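Local coordinates for UPF0147 protein Ta0600 (Thermoplasma acidophilum DSM 1728, PDB 2QSB) that is of unknown function, belongs to the uncharacterised UPF0147 family and folds as a compact four-helix bundle, at residues 18-21 with 22-25. Numbering follows the deposited sequence.
Sequences LLDE and LSQD
Ser23 folds its hydroxyl back onto the carbonyl of Asp20, three residues earlier, and donates a hydrogen bond of 2.8 Å from OG to Asp20 O, a worked example of how a side chain can serve a carbonyl near a helix end. Ser23 OG approaches at a C=O...OG angle of 126°, somewhat off the carbonyl plane. What puts it there is the first torsion of Ser23 (chi1 81°), which sets OG between its own N and carbonyl carbon. The same Asp20 O also receives a weak bond from Gln24 N, while CG of the bent Gln24 side chain lies 3.4 Å from that oxygen. Gln24 N is shared: its second acceptor, Glu21 O, is 3.1 Å away and is met from above the carbonyl plane rather than along a lone pair.

One turn back the pattern is regular. Leu22 N reaches Leu18 O, and Ser23 N reaches Leu19 O, each i to i+4 pair at 2.9 Å. Beyond them, Asp25 N bonds to Leu22 O, an i to i+3 bond, near the C-terminal end of helix 6-23. OD1 of Asp25 is hydrogen-bonded to Thr27 OG1, just beyond the segment. Leu22 and Leu19 fix the turn to the bundle, Leu22 touching Leu78 of helix 72-88 and Ala36 of helix 30-43, and Leu19 packing on Ser39 and Leu43.

With an alanine here in place of the serine, the hydroxyl is gone and Asp20 O would probably lose the shorter of the two bonds described, keeping the weak one from Gln24 N. The chemistry is thus that of a helix's C-terminal turn: as the well-formed i to i+4 bonds give way to i to i+3 and bifurcated ones, a serine hydroxyl supplements the backbone donors.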
loop_
_atom_site.group_PDB
_atom_site.type_symbol
_atom_site.label_atom_id
_atom_site.label_comp_id
_atom_site.label_asym_id
_atom_site.label_seq_id
_atom_site.Cartn_x
_atom_site.Cartn_y
_atom_site.Cartn_z
ATOM N N LEU A 18 -6.660 -2.770 -3.073
ATOM C CA LEU A 18 -5.789 -2.066 -4.001
ATOM C C LEU A 18 -4.361 -2.605 -3.949
ATOM O O LEU A 18 -3.694 -2.678 -4.992
ATOM C CB LEU A 18 -5.805 -0.560 -3.715
ATOM C CG LEU A 18 -7.137 0.152 -4.006
ATOM C CD1 LEU A 18 -7.075 1.577 -3.478
ATOM C CD2 LEU A 18 -7.479 0.147 -5.503
ATOM N N LEU A 19 -3.858 -2.966 -2.760
ATOM C CA LEU A 19 -2.533 -3.583 -2.681
ATOM C C LEU A 19 -2.527 -4.924 -3.346
ATOM O O LEU A 19 -1.541 -5.287 -4.000
ATOM C CB LEU A 19 -2.107 -3.726 -1.219
ATOM C CG LEU A 19 -1.606 -2.433 -0.584
ATOM C CD1 LEU A 19 -1.485 -2.651 0.908
ATOM C CD2 LEU A 19 -0.253 -2.035 -1.174
ATOM N N ASP A 20 -3.607 -5.692 -3.202
ATOM C CA ASP A 20 -3.654 -6.969 -3.899
ATOM C C ASP A 20 -3.602 -6.784 -5.410
ATOM O O ASP A 20 -2.828 -7.479 -6.105
ATOM C CB ASP A 20 -4.849 -7.797 -3.475
ATOM C CG ASP A 20 -4.666 -9.238 -3.897
ATOM O OD1 ASP A 20 -3.913 -9.951 -3.195
ATOM O OD2 ASP A 20 -5.230 -9.623 -4.934
ATOM N N GLU A 21 -4.414 -5.867 -5.922
ATOM C CA GLU A 21 -4.369 -5.558 -7.338
ATOM C C GLU A 21 -2.965 -5.137 -7.783
ATOM O O GLU A 21 -2.474 -5.590 -8.809
ATOM C CB GLU A 21 -5.387 -4.453 -7.648
ATOM C CG GLU A 21 -6.846 -4.909 -7.554
ATOM C CD GLU A 21 -7.200 -5.943 -8.601
ATOM O OE1 GLU A 21 -7.357 -5.532 -9.767
ATOM O OE2 GLU A 21 -7.322 -7.146 -8.278
ATOM N N LEU A 22 -2.325 -4.262 -7.017
ATOM C CA LEU A 22 -1.002 -3.769 -7.391
ATOM C C LEU A 22 -0.012 -4.929 -7.436
ATOM O O LEU A 22 0.865 -4.985 -8.321
ATOM C CB LEU A 22 -0.574 -2.642 -6.417
ATOM C CG LEU A 22 0.762 -1.973 -6.727
ATOM C CD1 LEU A 22 0.703 -1.319 -8.105
ATOM C CD2 LEU A 22 1.058 -0.951 -5.659
ATOM N N SER A 23 -0.106 -5.849 -6.472
ATOM C CA SER A 23 0.822 -6.971 -6.404
ATOM C C SER A 23 0.706 -7.882 -7.617
ATOM O O SER A 23 1.635 -8.625 -7.927
ATOM C CB SER A 23 0.601 -7.767 -5.112
ATOM O OG SER A 23 -0.506 -8.668 -5.221
ATOM N N GLN A 24 -0.446 -7.843 -8.283
ATOM C CA GLN A 24 -0.718 -8.710 -9.441
ATOM C C GLN A 24 -0.572 -7.961 -10.774
ATOM O O GLN A 24 -0.835 -8.530 -11.839
ATOM C CB GLN A 24 -2.136 -9.292 -9.364
ATOM C CG GLN A 24 -2.415 -10.191 -8.151
ATOM C CD GLN A 24 -1.405 -11.283 -8.017
ATOM O OE1 GLN A 24 -0.534 -11.276 -7.130
ATOM N NE2 GLN A 24 -1.482 -12.228 -8.933
ATOM N N ASP A 25 -0.140 -6.708 -10.731
ATOM C CA ASP A 25 -0.163 -5.865 -11.914
ATOM C C ASP A 25 1.133 -6.005 -12.711
ATOM O O ASP A 25 2.153 -5.475 -12.333
ATOM C CB ASP A 25 -0.358 -4.405 -11.480
ATOM C CG ASP A 25 -0.578 -3.496 -12.644
ATOM O OD1 ASP A 25 -0.401 -3.936 -13.805
ATOM O OD2 ASP A 25 -0.896 -2.322 -12.387
#